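Local coordinates for acetyl-CoA hydrolase/transferase family protein (Porphyromonas gingivalis, PDB 2NVV) that probably transfers coenzyme A between acetyl-CoA and a carboxylate acceptor, or hydrolyses acetyl-CoA, and carries bound zinc, at residues H104-A109 / N337-V342; A123-A128 / D153-E158; E166-H171 / G195-Q200; L173-D178 / P332-N337; P186-S191 / V342-V347. All blocks are in the same frame, centred on the assembly; numbering follows the deposited sequence.

Interaction 1: residues H104-A109 / N337-V342; sequences HLSTLA and NNPEIV
Ser-106 and Asn-337 meet in the buried seam between the N-terminal and C-terminal parts of this CoA-transferase-family chain, where the turn leading into helix 108-113 abuts the link between helices 333-336 and 339-345. The example illustrates a contact that is wholly van der Waals across the seam while its polar groups bond elsewhere. The packing is slight. Ser-106 CB lies 3.6 Å from Asn-337 CB, and Ser-106 OG is 3.7 Å from Pro-339 CD at the start of helix 339-345. Leu-105 passes at a slant to the amide of Asn-337, its CB 3.7 Å from Asn-337 ND2.

The polar ends point into the surroundings. Asn-337 CG stands beside its own backbone N (chi1 -63°), and from there ND2 hydrogen-bonds to OE2 of Glu-284, the predicted site of the glutamyl-CoA thioester; it therefore probably bears on how that carboxylate is placed. Ser-106 OG bonds to Asp-381, while Ser-106 O accepts from Arg-343 of the second subunit.

Within the segments, hydrogen bonds shape the two backbones. His-104 O accepts from both Thr-107 OG1, at 2.8 Å, and Thr-107 N, at 3.1 Å. Asn-338 is the N-cap of helix 339-345: its OD1 accepts from Glu-340 N at 2.8 Å, with the donor tilted 19° from the plane of the side-chain carbonyl.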
# COMPACT_ATOMS: atom_id res chain seq x y z
N HIS A 104 -4.90 -1.24 8.49
CA HIS A 104 -5.56 -0.64 7.34
C HIS A 104 -6.99 -1.11 7.57
O HIS A 104 -7.25 -2.31 7.67
CB HIS A 104 -5.01 -1.21 6.03
CG HIS A 104 -3.59 -0.83 5.74
ND1 HIS A 104 -3.18 0.49 5.65
CD2 HIS A 104 -2.49 -1.58 5.52
CE1 HIS A 104 -1.89 0.53 5.38
NE2 HIS A 104 -1.44 -0.72 5.29
N LEU A 105 -7.92 -0.17 7.67
CA LEU A 105 -9.31 -0.51 7.95
C LEU A 105 -9.97 -1.56 7.06
O LEU A 105 -10.69 -2.42 7.54
CB LEU A 105 -10.16 0.77 7.97
CG LEU A 105 -9.71 1.80 9.02
CD1 LEU A 105 -10.75 2.91 9.12
CD2 LEU A 105 -9.52 1.12 10.38
N SER A 106 -9.71 -1.51 5.76
CA SER A 106 -10.33 -2.47 4.86
C SER A 106 -9.94 -3.93 5.08
O SER A 106 -10.59 -4.84 4.56
CB SER A 106 -10.01 -2.12 3.40
OG SER A 106 -8.67 -2.46 3.08
N THR A 107 -8.88 -4.17 5.86
CA THR A 107 -8.40 -5.54 6.07
C THR A 107 -8.84 -6.30 7.31
O THR A 107 -8.70 -7.52 7.34
CB THR A 107 -6.86 -5.59 6.04
OG1 THR A 107 -6.34 -4.92 7.19
CG2 THR A 107 -6.34 -4.89 4.80
N LEU A 108 -9.37 -5.61 8.33
CA LEU A 108 -9.77 -6.27 9.58
C LEU A 108 -10.84 -7.37 9.46
O LEU A 108 -10.73 -8.42 10.09
CB LEU A 108 -10.24 -5.23 10.61
CG LEU A 108 -10.66 -5.79 11.97
CD1 LEU A 108 -9.52 -6.55 12.61
CD2 LEU A 108 -11.09 -4.66 12.87
N ALA A 109 -11.87 -7.11 8.66
CA ALA A 109 -12.94 -8.08 8.47
C ALA A 109 -12.46 -9.43 7.92
O ALA A 109 -12.73 -10.47 8.52
CB ALA A 109 -14.01 -7.51 7.56
N ASN A 337 -13.69 0.90 1.94
CA ASN A 337 -12.25 1.17 1.83
C ASN A 337 -11.52 0.14 0.99
O ASN A 337 -10.30 0.05 1.03
CB ASN A 337 -11.60 1.15 3.23
CG ASN A 337 -12.13 2.22 4.14
OD1 ASN A 337 -13.31 2.58 4.09
ND2 ASN A 337 -11.27 2.74 4.99
N ASN A 338 -12.25 -0.63 0.20
CA ASN A 338 -11.62 -1.67 -0.59
C ASN A 338 -10.71 -1.23 -1.73
O ASN A 338 -11.11 -0.47 -2.60
CB ASN A 338 -12.69 -2.63 -1.13
CG ASN A 338 -12.12 -3.97 -1.54
OD1 ASN A 338 -11.47 -4.09 -2.58
ND2 ASN A 338 -12.34 -4.98 -0.72
N PRO A 339 -9.46 -1.71 -1.73
CA PRO A 339 -8.46 -1.39 -2.75
C PRO A 339 -9.00 -1.66 -4.16
O PRO A 339 -8.82 -0.86 -5.07
CB PRO A 339 -7.29 -2.30 -2.39
CG PRO A 339 -7.37 -2.35 -0.87
CD PRO A 339 -8.86 -2.51 -0.64
N GLU A 340 -9.65 -2.80 -4.33
CA GLU A 340 -10.24 -3.19 -5.61
C GLU A 340 -11.23 -2.14 -6.12
O GLU A 340 -11.16 -1.69 -7.26
CB GLU A 340 -10.94 -4.54 -5.47
CG GLU A 340 -11.58 -5.08 -6.74
CD GLU A 340 -12.29 -6.42 -6.54
OE1 GLU A 340 -11.73 -7.30 -5.85
OE2 GLU A 340 -13.39 -6.60 -7.08
N ILE A 341 -12.16 -1.74 -5.25
CA ILE A 341 -13.17 -0.74 -5.63
C ILE A 341 -12.56 0.64 -5.85
O ILE A 341 -12.87 1.31 -6.83
CB ILE A 341 -14.26 -0.58 -4.54
CG1 ILE A 341 -14.75 -1.95 -4.04
CG2 ILE A 341 -15.42 0.21 -5.12
CD1 ILE A 341 -14.90 -2.99 -5.12
N VAL A 342 -11.71 1.05 -4.92
CA VAL A 342 -11.06 2.35 -4.98
C VAL A 342 -10.31 2.54 -6.30
O VAL A 342 -10.52 3.53 -7.00
CB VAL A 342 -10.07 2.51 -3.79
CG1 VAL A 342 -9.31 3.81 -3.90
CG2 VAL A 342 -10.84 2.49 -2.48

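Interaction 2: residues A123-A128 / D153-E158; sequences AIIEVA and DRIIVE
Ile-124 and Ile-156 lie side by side on one face of the sheet, pointing the same way, with CD1 of Ile-124 against CD1 and CB of Ile-156. The other face is organised differently. With CG1 of Ile-125 lodged between its backbone N and carbonyl carbon (chi1 62°), the side chain slants across its neighbours, and Ile-125 CD1 sits 4.0 Å from Ile-155 CG2 and 4.1 Å from Val-157 CG2. Val-127 CG2 meets Val-157 CG1 at 3.6 Å, again at a slant.

These pairs follow the register of parallel strands 122-127 and 154-160, neighbours in the seven-stranded sheet of a Rossmann-like domain. The connection between them includes helix 145-151, as in a beta-alpha-beta crossover, and that helix packs on the face bearing Ile-125 and Ile-155. Five backbone hydrogen bonds stitch the strands, among them Ile-156 N to Ala-123 O (2.8 Å) and Val-127 N to Glu-158 O (2.7 Å).

Glu-126 and Glu-158 share the face of Ile-124, and both are buried. Glu-126 OE1 stands 4.4 Å from Glu-158 OE2, a like-charge approach probably eased by Lys-33, whose NZ forms a salt bridge with Glu-126 OE1 while its backbone N donates to Glu-158 OE2.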
# COMPACT_ATOMS: atom_id res chain seq x y z
N ALA A 123 -20.55 -9.89 20.46
CA ALA A 123 -20.67 -8.72 19.61
C ALA A 123 -21.73 -7.82 20.23
O ALA A 123 -22.85 -8.26 20.48
CB ALA A 123 -21.08 -9.13 18.21
N ILE A 124 -21.36 -6.57 20.51
CA ILE A 124 -22.32 -5.61 21.05
C ILE A 124 -22.66 -4.71 19.87
O ILE A 124 -21.76 -4.12 19.27
CB ILE A 124 -21.72 -4.72 22.15
CG1 ILE A 124 -20.80 -5.52 23.08
CG2 ILE A 124 -22.84 -4.07 22.94
CD1 ILE A 124 -21.48 -6.52 23.95
N ILE A 125 -23.94 -4.61 19.51
CA ILE A 125 -24.31 -3.78 18.37
C ILE A 125 -25.48 -2.83 18.64
O ILE A 125 -26.35 -3.13 19.46
CB ILE A 125 -24.67 -4.66 17.15
CG1 ILE A 125 -25.88 -5.54 17.47
CG2 ILE A 125 -23.50 -5.54 16.78
CD1 ILE A 125 -26.37 -6.38 16.30
N GLU A 126 -25.47 -1.68 17.99
CA GLU A 126 -26.58 -0.74 18.12
C GLU A 126 -27.47 -0.95 16.90
O GLU A 126 -26.99 -1.03 15.77
CB GLU A 126 -26.10 0.71 18.16
CG GLU A 126 -27.27 1.66 18.32
CD GLU A 126 -26.86 3.11 18.34
OE1 GLU A 126 -26.95 3.72 19.42
OE2 GLU A 126 -26.46 3.62 17.27
N VAL A 127 -28.77 -1.03 17.11
CA VAL A 127 -29.69 -1.31 16.02
C VAL A 127 -30.88 -0.37 15.91
O VAL A 127 -31.28 0.29 16.88
CB VAL A 127 -30.17 -2.78 16.17
CG1 VAL A 127 -31.22 -3.10 15.16
CG2 VAL A 127 -28.99 -3.73 15.99
N ALA A 128 -31.44 -0.30 14.70
CA ALA A 128 -32.62 0.52 14.44
C ALA A 128 -33.81 -0.43 14.46
O ALA A 128 -34.96 -0.01 14.60
CB ALA A 128 -32.51 1.21 13.07
N ASP A 153 -19.90 -15.64 19.36
CA ASP A 153 -20.61 -16.75 19.99
C ASP A 153 -21.99 -16.25 20.44
O ASP A 153 -22.99 -16.97 20.34
CB ASP A 153 -19.84 -17.23 21.21
CG ASP A 153 -18.65 -18.10 20.85
OD1 ASP A 153 -17.79 -18.29 21.74
OD2 ASP A 153 -18.58 -18.59 19.71
N ARG A 154 -22.04 -15.02 20.94
CA ARG A 154 -23.30 -14.43 21.39
C ARG A 154 -23.34 -12.95 21.04
O ARG A 154 -22.30 -12.29 20.96
CB ARG A 154 -23.48 -14.64 22.89
CG ARG A 154 -22.23 -14.38 23.70
CD ARG A 154 -22.40 -14.80 25.16
NE ARG A 154 -21.21 -14.46 25.94
CZ ARG A 154 -20.03 -15.05 25.79
NH1 ARG A 154 -19.89 -16.02 24.90
NH2 ARG A 154 -18.99 -14.66 26.50
N ILE A 155 -24.55 -12.45 20.80
CA ILE A 155 -24.75 -11.06 20.42
C ILE A 155 -25.61 -10.29 21.40
O ILE A 155 -26.65 -10.77 21.83
CB ILE A 155 -25.41 -10.96 19.03
CG1 ILE A 155 -24.52 -11.63 17.99
CG2 ILE A 155 -25.67 -9.50 18.67
CD1 ILE A 155 -25.14 -11.73 16.62
N ILE A 156 -25.15 -9.09 21.75
CA ILE A 156 -25.89 -8.21 22.66
C ILE A 156 -26.38 -7.03 21.84
O ILE A 156 -25.58 -6.20 21.40
CB ILE A 156 -25.00 -7.69 23.81
CG1 ILE A 156 -24.54 -8.85 24.70
CG2 ILE A 156 -25.76 -6.65 24.61
CD1 ILE A 156 -23.61 -8.43 25.82
N VAL A 157 -27.68 -6.96 21.62
CA VAL A 157 -28.28 -5.88 20.84
C VAL A 157 -28.77 -4.69 21.67
O VAL A 157 -29.28 -4.84 22.78
CB VAL A 157 -29.46 -6.39 19.99
CG1 VAL A 157 -30.00 -5.27 19.12
CG2 VAL A 157 -29.01 -7.59 19.15
N GLU A 158 -28.63 -3.50 21.09
CA GLU A 158 -29.02 -2.25 21.72
C GLU A 158 -29.99 -1.56 20.75
O GLU A 158 -29.56 -1.06 19.72
CB GLU A 158 -27.77 -1.42 21.94
CG GLU A 158 -27.83 -0.40 23.03
CD GLU A 158 -26.45 0.14 23.40
OE1 GLU A 158 -25.70 -0.55 24.13
OE2 GLU A 158 -26.12 1.25 22.94

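Interaction 3: residues E166-H171 / G195-Q200; sequences EIMGMH and GKPYVQ
His-171 O takes the CA-H of Pro-197, 3.5 Å from Pro-197 CA with an angle of 154° at the hydrogen; no conventional hydrogen bond spans the two segments, and this weak CA-H...O contact is the one directional polar interaction between them. The rest is made by the proline ring. Its CB rests against the backbone of Gly-169, 3.8 Å from Gly-169 N. Selenomethionine Met-168 crosses the ring at an angle: the chain folds at chi2 (82°) and chi3, which brings SE to 4.0 Å from Pro-197 CG on the exposed side of the contact.

Other residues hold the loop from outside. Lys-325 NZ donates to Met-168 O, Arg-193 NH2 to Gly-169 O, and His-171 NE2 is bonded to Thr-139 O. What Pro-197 packs against is a type II beta turn running from Ile-167 to Met-170, closed by Met-170 N to Ile-167 O at 2.9 Å, with Gly-169 at its third position, where a positive phi (118°) is characteristic.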
# COMPACT_ATOMS: atom_id res chain seq x y z
N GLU A 166 -37.30 3.11 9.15
CA GLU A 166 -37.55 3.59 7.79
C GLU A 166 -36.22 3.76 7.06
O GLU A 166 -36.19 3.96 5.84
CB GLU A 166 -38.31 4.91 7.82
CG GLU A 166 -39.80 4.76 8.06
CD GLU A 166 -40.13 4.39 9.50
OE1 GLU A 166 -41.25 3.88 9.73
OE2 GLU A 166 -39.29 4.62 10.39
N ILE A 167 -35.14 3.68 7.82
CA ILE A 167 -33.78 3.80 7.31
C ILE A 167 -33.48 2.60 6.41
O ILE A 167 -32.62 2.65 5.55
CB ILE A 167 -32.77 3.86 8.49
CG1 ILE A 167 -32.85 5.24 9.12
CG2 ILE A 167 -31.36 3.57 8.02
CD1 ILE A 167 -32.70 6.36 8.12
N MSE A 168 -34.22 1.52 6.64
CA MSE A 168 -34.10 0.29 5.87
C MSE A 168 -33.84 0.61 4.40
O MSE A 168 -34.68 1.21 3.74
CB MSE A 168 -35.39 -0.51 6.01
CG MSE A 168 -35.49 -1.74 5.10
SE MSE A 168 -34.60 -3.31 5.78
CE MSE A 168 -36.06 -4.07 6.81
N GLY A 169 -32.67 0.22 3.90
CA GLY A 169 -32.35 0.49 2.51
C GLY A 169 -31.12 1.36 2.35
O GLY A 169 -30.54 1.44 1.27
N MSE A 170 -30.72 2.03 3.43
CA MSE A 170 -29.56 2.90 3.37
C MSE A 170 -28.24 2.16 3.58
O MSE A 170 -27.16 2.75 3.43
CB MSE A 170 -29.70 4.03 4.37
CG MSE A 170 -30.74 5.06 3.93
SE MSE A 170 -30.77 6.69 4.95
CE MSE A 170 -28.91 6.58 5.69
N HIS A 171 -28.31 0.88 3.93
CA HIS A 171 -27.11 0.09 4.13
C HIS A 171 -27.04 -0.96 3.04
O HIS A 171 -28.06 -1.35 2.45
CB HIS A 171 -27.13 -0.63 5.49
CG HIS A 171 -27.63 0.20 6.63
ND1 HIS A 171 -28.97 0.30 6.94
CD2 HIS A 171 -26.98 0.98 7.53
CE1 HIS A 171 -29.12 1.10 7.98
NE2 HIS A 171 -27.93 1.53 8.36
N GLY A 195 -25.18 -6.12 -1.75
CA GLY A 195 -25.58 -6.94 -0.61
C GLY A 195 -27.04 -6.78 -0.20
O GLY A 195 -27.91 -6.60 -1.04
N LYS A 196 -27.30 -6.87 1.11
CA LYS A 196 -28.64 -6.72 1.65
C LYS A 196 -28.75 -5.52 2.58
O LYS A 196 -27.74 -5.03 3.10
CB LYS A 196 -29.07 -8.00 2.38
CG LYS A 196 -29.24 -9.19 1.45
CD LYS A 196 -29.69 -10.43 2.18
CE LYS A 196 -29.76 -11.62 1.23
NZ LYS A 196 -30.36 -12.83 1.86
N PRO A 197 -29.97 -5.02 2.80
CA PRO A 197 -30.19 -3.87 3.68
C PRO A 197 -30.25 -4.26 5.16
O PRO A 197 -30.69 -3.49 6.01
CB PRO A 197 -31.51 -3.30 3.17
CG PRO A 197 -32.26 -4.53 2.79
CD PRO A 197 -31.21 -5.40 2.10
N TYR A 198 -29.77 -5.46 5.46
CA TYR A 198 -29.79 -5.96 6.82
C TYR A 198 -28.84 -7.14 6.94
O TYR A 198 -28.42 -7.71 5.94
CB TYR A 198 -31.21 -6.40 7.20
CG TYR A 198 -31.70 -7.59 6.40
CD1 TYR A 198 -31.26 -8.87 6.69
CD2 TYR A 198 -32.55 -7.42 5.33
CE1 TYR A 198 -31.65 -9.96 5.94
CE2 TYR A 198 -32.96 -8.51 4.55
CZ TYR A 198 -32.50 -9.78 4.86
OH TYR A 198 -32.87 -10.86 4.10
N VAL A 199 -28.50 -7.49 8.18
CA VAL A 199 -27.63 -8.62 8.43
C VAL A 199 -28.46 -9.72 9.09
O VAL A 199 -29.19 -9.47 10.03
CB VAL A 199 -26.42 -8.19 9.32
CG1 VAL A 199 -26.87 -7.17 10.31
CG2 VAL A 199 -25.84 -9.40 10.06
N GLN A 200 -28.35 -10.94 8.56
CA GLN A 200 -29.09 -12.09 9.08
C GLN A 200 -28.26 -12.95 10.03
O GLN A 200 -27.17 -13.40 9.68
CB GLN A 200 -29.55 -12.95 7.91
CG GLN A 200 -30.32 -14.21 8.29
CD GLN A 200 -31.75 -13.93 8.71
OE1 GLN A 200 -32.02 -13.65 9.87
NE2 GLN A 200 -32.67 -13.99 7.76

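Interaction 4: residues L173-D178 / P332-N337; sequences LCEPLD and PQEYSN
A Cys sulfur-aromatic contact joins Cys-174 to Tyr-335: SG lies 4.4 Å from the ring centroid, 32° off the ring normal, an oblique approach. Cys-174 O also comes near the ring, 3.4 Å from Tyr-335 CE1. At the far end of the ring, Tyr-335 OH meets Pro-176 CD at 3.1 Å, the two side chains arriving from opposite directions; Pro-176 N is close as well but has no hydrogen to give. Nearby, Leu-173 CD1 packs against Pro-332 CG at 4.1 Å.

The contact lays an extended loop of the N-terminal part of the chain on the short helix 333-336 of the C-terminal part. Pro-332 is the N-cap of that helix, and its O accepts from both Tyr-335 N, at 2.8 Å, and Ser-336 N.

Glu-334 reaches the same proline as the tyrosine does. Its CG is anti to the backbone N (chi1 164°) and the chain runs out straight, placing OE2 3.6 Å from Pro-176 CD. Glu-334 OE1 is also 4.8 Å from Glu-175 OE2, and Arg-113 NH2 forms salt bridges with both oxygens, which probably offsets the proximity of like charges; Thr-147 OG1 also hydrogen-bonds to Glu-175 OE2. Arg-113 NH1 bridges further to Asp-178 OD2.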
# COMPACT_ATOMS: atom_id res chain seq x y z
N LEU A 173 -25.17 -4.39 3.16
CA LEU A 173 -24.39 -5.32 3.97
C LEU A 173 -24.10 -6.66 3.34
O LEU A 173 -24.97 -7.27 2.73
CB LEU A 173 -25.09 -5.57 5.32
CG LEU A 173 -25.38 -4.43 6.31
CD1 LEU A 173 -24.23 -3.44 6.35
CD2 LEU A 173 -26.64 -3.73 5.91
N CYS A 174 -22.86 -7.12 3.50
CA CYS A 174 -22.44 -8.41 2.99
C CYS A 174 -20.96 -8.66 3.22
O CYS A 174 -20.24 -7.80 3.73
CB CYS A 174 -22.77 -8.57 1.49
SG CYS A 174 -22.08 -7.33 0.35
N GLU A 175 -20.54 -9.86 2.86
CA GLU A 175 -19.16 -10.29 2.97
C GLU A 175 -18.91 -11.15 1.75
O GLU A 175 -19.83 -11.80 1.26
CB GLU A 175 -18.94 -11.16 4.20
CG GLU A 175 -19.13 -10.44 5.51
CD GLU A 175 -18.88 -11.34 6.69
OE1 GLU A 175 -19.65 -12.32 6.85
OE2 GLU A 175 -17.91 -11.08 7.44
N PRO A 176 -17.68 -11.16 1.24
CA PRO A 176 -17.38 -11.97 0.06
C PRO A 176 -16.88 -13.35 0.49
O PRO A 176 -16.54 -13.56 1.65
CB PRO A 176 -16.29 -11.17 -0.63
CG PRO A 176 -15.50 -10.68 0.54
CD PRO A 176 -16.57 -10.24 1.54
N LEU A 177 -16.84 -14.29 -0.45
CA LEU A 177 -16.32 -15.61 -0.14
C LEU A 177 -14.83 -15.35 0.09
O LEU A 177 -14.31 -14.30 -0.28
CB LEU A 177 -16.52 -16.55 -1.33
CG LEU A 177 -17.77 -17.44 -1.40
CD1 LEU A 177 -18.86 -16.91 -0.50
CD2 LEU A 177 -18.25 -17.52 -2.86
N ASP A 178 -14.14 -16.28 0.72
CA ASP A 178 -12.72 -16.10 0.98
C ASP A 178 -11.90 -17.00 0.07
O ASP A 178 -12.38 -18.01 -0.43
CB ASP A 178 -12.43 -16.38 2.45
CG ASP A 178 -13.04 -15.33 3.38
OD1 ASP A 178 -13.49 -15.69 4.49
OD2 ASP A 178 -13.07 -14.15 2.99
N PRO A 332 -19.84 -1.77 4.78
CA PRO A 332 -18.88 -2.20 5.80
C PRO A 332 -17.56 -1.64 5.31
O PRO A 332 -17.40 -1.47 4.11
CB PRO A 332 -18.94 -3.73 5.71
CG PRO A 332 -20.31 -4.00 5.15
CD PRO A 332 -20.43 -2.94 4.10
N GLN A 333 -16.63 -1.36 6.20
CA GLN A 333 -15.34 -0.79 5.80
C GLN A 333 -14.58 -1.74 4.86
O GLN A 333 -13.65 -1.34 4.16
CB GLN A 333 -14.50 -0.45 7.03
CG GLN A 333 -14.11 -1.64 7.89
CD GLN A 333 -13.71 -1.22 9.30
OE1 GLN A 333 -14.54 -0.70 10.05
NE2 GLN A 333 -12.45 -1.42 9.65
N GLU A 334 -14.98 -3.00 4.85
CA GLU A 334 -14.34 -3.97 3.98
C GLU A 334 -14.62 -3.56 2.54
O GLU A 334 -13.83 -3.84 1.65
CB GLU A 334 -14.89 -5.37 4.24
CG GLU A 334 -14.58 -6.37 3.13
CD GLU A 334 -14.63 -7.81 3.61
OE1 GLU A 334 -15.52 -8.16 4.42
OE2 GLU A 334 -13.78 -8.60 3.15
N TYR A 335 -15.74 -2.89 2.33
CA TYR A 335 -16.12 -2.43 1.00
C TYR A 335 -15.90 -0.94 0.78
O TYR A 335 -15.39 -0.55 -0.26
CB TYR A 335 -17.57 -2.76 0.72
CG TYR A 335 -17.81 -4.24 0.53
CD1 TYR A 335 -18.01 -5.09 1.62
CD2 TYR A 335 -17.81 -4.80 -0.75
CE1 TYR A 335 -18.20 -6.45 1.44
CE2 TYR A 335 -18.00 -6.15 -0.95
CZ TYR A 335 -18.20 -6.98 0.15
OH TYR A 335 -18.39 -8.32 -0.07
N SER A 336 -16.26 -0.11 1.75
CA SER A 336 -16.07 1.33 1.62
C SER A 336 -14.60 1.71 1.41
O SER A 336 -14.30 2.72 0.77
CB SER A 336 -16.63 2.05 2.85
OG SER A 336 -15.86 1.81 4.01
N ASN A 337 -13.69 0.90 1.94
CA ASN A 337 -12.25 1.17 1.83
C ASN A 337 -11.52 0.14 0.99
O ASN A 337 -10.30 0.05 1.03
CB ASN A 337 -11.60 1.15 3.23
CG ASN A 337 -12.13 2.22 4.14
OD1 ASN A 337 -13.31 2.58 4.09
ND2 ASN A 337 -11.27 2.74 4.99

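Interaction 5: residues P186-S191 / V342-V347; sequences PVYTPS and VRRLGV
Arg-344 extends from helix 339-345 to the backbone of Val-187 and the ring of Tyr-188. From CB the chain heads toward the loop 186-191, CG lying anti to the backbone N, and CD is the first atom to touch across the contact: it sits 3.7 Å from Tyr-188 CD1 and equally near Val-187 O. A bend at chi3 (-52°) then turns the end of the chain. CZ comes 4.1 Å from Tyr-188 CE1, which lies over one face of the guanidinium, the ring and guanidinium planes being 26° apart. NH1 ends at Val-187 O, 3.1 Å away with an N-H...O angle of 148°; the oxygen is near the guanidinium plane, but the donor stands well above the carbonyl plane. NH1 also bonds to Leu-185 O, and NH2 forms a salt bridge with Glu-340 one helical turn earlier, so several partners fix the rotation of the group. Tyr-188 in turn makes a cation-pi contact with Arg-183 of the second subunit.

Leu-345, the next residue, packs on the same loop, its CD2 against the backbone of Tyr-188 and its CD1 4.2 Å from Pro-190 CD. Just beyond, the helix ends in a Schellman motif: Val-347 N bonds to Val-342 O at 3.1 Å, Gly-346 N reaches Arg-343 O weakly, and Gly-346 takes the positive phi of the C-prime position.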
# COMPACT_ATOMS: atom_id res chain seq x y z
N PRO A 186 -18.66 -6.72 -7.14
CA PRO A 186 -19.46 -6.03 -8.16
C PRO A 186 -19.89 -4.57 -8.01
O PRO A 186 -21.06 -4.24 -8.24
CB PRO A 186 -20.66 -6.97 -8.33
CG PRO A 186 -20.84 -7.54 -6.98
CD PRO A 186 -19.42 -7.84 -6.55
N VAL A 187 -18.97 -3.68 -7.67
CA VAL A 187 -19.33 -2.28 -7.59
C VAL A 187 -18.51 -1.56 -8.66
O VAL A 187 -17.28 -1.52 -8.61
CB VAL A 187 -19.08 -1.67 -6.17
CG1 VAL A 187 -17.77 -2.14 -5.63
CG2 VAL A 187 -19.09 -0.15 -6.23
N TYR A 188 -19.22 -1.02 -9.65
CA TYR A 188 -18.61 -0.32 -10.76
C TYR A 188 -18.98 1.17 -10.74
O TYR A 188 -18.47 1.97 -11.53
CB TYR A 188 -19.07 -0.97 -12.06
CG TYR A 188 -18.87 -2.47 -12.04
CD1 TYR A 188 -17.63 -3.03 -12.32
CD2 TYR A 188 -19.90 -3.32 -11.65
CE1 TYR A 188 -17.41 -4.41 -12.19
CE2 TYR A 188 -19.70 -4.69 -11.52
CZ TYR A 188 -18.45 -5.22 -11.79
OH TYR A 188 -18.24 -6.58 -11.63
N THR A 189 -19.84 1.52 -9.80
CA THR A 189 -20.31 2.89 -9.61
C THR A 189 -20.42 3.07 -8.10
O THR A 189 -20.72 2.12 -7.38
CB THR A 189 -21.71 3.07 -10.25
OG1 THR A 189 -21.57 3.08 -11.68
CG2 THR A 189 -22.36 4.35 -9.79
N PRO A 190 -20.16 4.29 -7.59
CA PRO A 190 -20.26 4.44 -6.14
C PRO A 190 -21.63 4.15 -5.52
O PRO A 190 -21.72 3.97 -4.31
CB PRO A 190 -19.77 5.88 -5.91
CG PRO A 190 -20.03 6.56 -7.20
CD PRO A 190 -19.67 5.53 -8.22
N SER A 191 -22.67 4.06 -6.33
CA SER A 191 -24.01 3.80 -5.80
C SER A 191 -24.53 2.39 -6.05
O SER A 191 -25.72 2.12 -5.87
CB SER A 191 -25.01 4.81 -6.37
OG SER A 191 -25.14 4.64 -7.77
N VAL A 342 -11.71 1.05 -4.92
CA VAL A 342 -11.06 2.35 -4.98
C VAL A 342 -10.31 2.54 -6.30
O VAL A 342 -10.52 3.53 -7.00
CB VAL A 342 -10.07 2.51 -3.79
CG1 VAL A 342 -9.31 3.81 -3.90
CG2 VAL A 342 -10.84 2.49 -2.48
N ARG A 343 -9.45 1.58 -6.64
CA ARG A 343 -8.68 1.65 -7.87
C ARG A 343 -9.52 1.51 -9.13
O ARG A 343 -9.26 2.18 -10.13
CB ARG A 343 -7.58 0.59 -7.85
CG ARG A 343 -6.65 0.64 -9.06
CD ARG A 343 -5.28 0.08 -8.74
NE ARG A 343 -4.61 -0.34 -9.96
CZ ARG A 343 -3.36 -0.78 -10.01
NH1 ARG A 343 -2.62 -0.86 -8.91
NH2 ARG A 343 -2.85 -1.19 -11.17
N ARG A 344 -10.52 0.64 -9.11
CA ARG A 344 -11.38 0.47 -10.28
C ARG A 344 -12.16 1.75 -10.59
O ARG A 344 -12.21 2.17 -11.75
CB ARG A 344 -12.37 -0.66 -10.06
CG ARG A 344 -13.37 -0.84 -11.21
CD ARG A 344 -14.36 -1.96 -10.90
NE ARG A 344 -13.67 -3.19 -10.52
CZ ARG A 344 -14.16 -4.09 -9.67
NH1 ARG A 344 -15.33 -3.89 -9.10
NH2 ARG A 344 -13.46 -5.18 -9.37
N LEU A 345 -12.77 2.37 -9.56
CA LEU A 345 -13.55 3.59 -9.74
C LEU A 345 -12.70 4.82 -9.96
O LEU A 345 -13.20 5.86 -10.38
CB LEU A 345 -14.45 3.87 -8.53
CG LEU A 345 -15.41 2.81 -7.99
CD1 LEU A 345 -16.23 3.45 -6.88
CD2 LEU A 345 -16.32 2.29 -9.08
N GLY A 346 -11.41 4.71 -9.68
CA GLY A 346 -10.53 5.85 -9.85
C GLY A 346 -10.83 6.93 -8.82
O GLY A 346 -10.87 8.12 -9.13
N VAL A 347 -11.06 6.49 -7.59
CA VAL A 347 -11.37 7.40 -6.50
C VAL A 347 -10.22 8.36 -6.25
O VAL A 347 -9.07 7.93 -6.12
CB VAL A 347 -11.64 6.63 -5.20
CG1 VAL A 347 -12.03 7.58 -4.10
CG2 VAL A 347 -12.74 5.62 -5.42

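Interactions 4, 1 and 5 follow one another along residues 332-347, and each brings N-terminal elements against that run. Interactions 1 and 4 share Asn-337, their centres about 8 Å apart, and Leu-105 O meets Gln-333 NE2 at 2.9 Å between them; interactions 1 and 5 share Val-342, and both reach the second subunit. Interaction 3 joins interaction 4 through Leu-173 N and Lys-196 O, 2.7 Å apart. Interaction 2, in the parallel sheet, lies about 5 Å from interaction 3 at the nearest atoms. The predicted active site lies beside interaction 1, where the side chain of Asn-337 is about 3 Å from that of Glu-284; the side chain of Tyr-335 in interaction 4 is about 11 Å from it.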